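Local atomic coordinates of Pbp related beta-lactamase (Pyrococcus abyssi, PDB entry 2QMI), a protein that probably acts as a serine peptidase related to penicillin-binding proteins and beta-lactamases, assembling into a self-compartmentalizing octamer. Residues 120-123 with 128-131. Numbering follows the deposited sequence.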
loop_
_atom_site.group_PDB
_atom_site.type_symbol
_atom_site.label_atom_id
_atom_site.label_comp_id
_atom_site.label_asym_id
_atom_site.label_seq_id
_atom_site.Cartn_x
_atom_site.Cartn_y
_atom_site.Cartn_z
ATOM N N PHE A 120 33.400 -1.104 -2.696
ATOM C CA PHE A 120 33.578 -2.330 -3.463
ATOM C C PHE A 120 32.694 -3.463 -2.954
ATOM O O PHE A 120 31.858 -3.989 -3.686
ATOM C CB PHE A 120 35.040 -2.792 -3.420
ATOM C CG PHE A 120 35.268 -4.156 -4.036
ATOM C CD1 PHE A 120 35.027 -4.375 -5.389
ATOM C CD2 PHE A 120 35.713 -5.219 -3.262
ATOM C CE1 PHE A 120 35.230 -5.636 -5.957
ATOM C CE2 PHE A 120 35.919 -6.481 -3.822
ATOM C CZ PHE A 120 35.678 -6.687 -5.170
ATOM N N ILE A 121 32.896 -3.849 -1.699
ATOM C CA ILE A 121 32.127 -4.936 -1.113
ATOM C C ILE A 121 30.622 -4.674 -1.118
ATOM O O ILE A 121 29.836 -5.576 -1.407
ATOM C CB ILE A 121 32.618 -5.229 0.323
ATOM C CG1 ILE A 121 34.070 -5.715 0.266
ATOM C CG2 ILE A 121 31.732 -6.274 0.992
ATOM C CD1 ILE A 121 34.718 -5.905 1.615
ATOM N N ASP A 122 30.222 -3.442 -0.816
ATOM C CA ASP A 122 28.803 -3.100 -0.786
ATOM C C ASP A 122 28.113 -3.407 -2.119
ATOM O O ASP A 122 27.060 -4.039 -2.150
ATOM C CB ASP A 122 28.618 -1.619 -0.448
ATOM C CG ASP A 122 27.157 -1.249 -0.213
ATOM O OD1 ASP A 122 26.576 -1.737 0.778
ATOM O OD2 ASP A 122 26.588 -0.480 -1.020
ATOM N N GLY A 123 28.707 -2.956 -3.219
ATOM C CA GLY A 123 28.109 -3.203 -4.519
ATOM C C GLY A 123 28.121 -4.671 -4.899
ATOM O O GLY A 123 27.218 -5.158 -5.573
ATOM N N ASP A 128 23.836 -0.421 -2.828
ATOM C CA ASP A 128 23.597 0.664 -3.774
ATOM C C ASP A 128 24.819 1.328 -4.428
ATOM O O ASP A 128 24.713 1.799 -5.566
ATOM C CB ASP A 128 22.711 1.744 -3.136
ATOM C CG ASP A 128 21.251 1.329 -3.070
ATOM O OD1 ASP A 128 20.763 0.727 -4.058
ATOM O OD2 ASP A 128 20.586 1.610 -2.047
ATOM N N ASN A 129 25.967 1.390 -3.754
ATOM C CA ASN A 129 27.109 2.013 -4.414
ATOM C C ASN A 129 27.839 1.026 -5.317
ATOM O O ASN A 129 27.386 -0.111 -5.504
ATOM C CB ASN A 129 28.076 2.665 -3.410
ATOM C CG ASN A 129 28.308 1.822 -2.199
ATOM O OD1 ASN A 129 28.530 0.613 -2.308
ATOM N ND2 ASN A 129 28.271 2.448 -1.022
ATOM N N TRP A 130 28.967 1.451 -5.878
ATOM C CA TRP A 130 29.695 0.597 -6.809
ATOM C C TRP A 130 31.124 1.082 -7.068
ATOM O O TRP A 130 31.366 2.276 -7.202
ATOM C CB TRP A 130 28.899 0.550 -8.123
ATOM C CG TRP A 130 29.337 -0.483 -9.122
ATOM C CD1 TRP A 130 29.983 -0.258 -10.304
ATOM C CD2 TRP A 130 29.135 -1.903 -9.040
ATOM N NE1 TRP A 130 30.194 -1.444 -10.963
ATOM C CE2 TRP A 130 29.686 -2.470 -10.211
ATOM C CE3 TRP A 130 28.545 -2.748 -8.091
ATOM C CZ2 TRP A 130 29.661 -3.850 -10.462
ATOM C CZ3 TRP A 130 28.521 -4.122 -8.341
ATOM C CH2 TRP A 130 29.077 -4.656 -9.521
ATOM N N LEU A 131 32.060 0.138 -7.116
ATOM C CA LEU A 131 33.477 0.418 -7.383
ATOM C C LEU A 131 34.082 -0.902 -7.880
ATOM O O LEU A 131 34.767 -1.602 -7.136
ATOM C CB LEU A 131 34.200 0.880 -6.108
ATOM C CG LEU A 131 35.662 1.331 -6.301
ATOM C CD1 LEU A 131 35.714 2.491 -7.302
ATOM C CD2 LEU A 131 36.276 1.753 -4.970
HETATM O O HOH W 1 31.255 -2.787 -6.256
#
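Asp-122, in the last turn of helix 116-124, reaches across to the loop at Asn-129, and its side chain can be followed outward. CB lies beside the side-chain amide of Asn-129, with that amide's CG 3.9 Å away. Asp-122 CG stands anti to the backbone N (chi1 -172°), which sends the carboxylate over toward 128-131, and it meets Asn-129 CG at 3.8 Å. At the tip, OD2 accepts a weak hydrogen bond from Asn-129 N; the N to OD2 separation of 3.4 Å is long, although the N-H...O angle of 160° is fairly straight. The two side chains cross at about a right angle, carboxylate and amide planes turned 67° apart.

One residue on, at Gly-123, the loop comes close to the helix: Gly-123 CA lies 3.3 Å from Asn-129 O. The indole of Trp-130 presents its edge to the helix, Gly-123 O lying in the ring plane 3.2 Å from CZ3. A similar edge contact occurs at Phe-120, whose CD1 is 3.3 Å from Leu-131 O, near the plane of the phenyl ring. Between these rings a water bridges the backbones, donating to Phe-120 O (2.9 Å) and accepting from Leu-131 N (3.2 Å); it also sits over one face of the indole, offset toward its rim.

The loop thus folds back along helix 116-124 before helix 136-142, within the beta-lactamase-like part of the chain and at subunit interfaces of the octamer. Trp-130 NE1 hydrogen-bonds Val-19 O of a second subunit, while Asp-128 OD1 forms a salt bridge with Arg-395 of a third. On the intrachain side, Leu-131 packs against Tyr-116 and Ala-119 of helix 116-124.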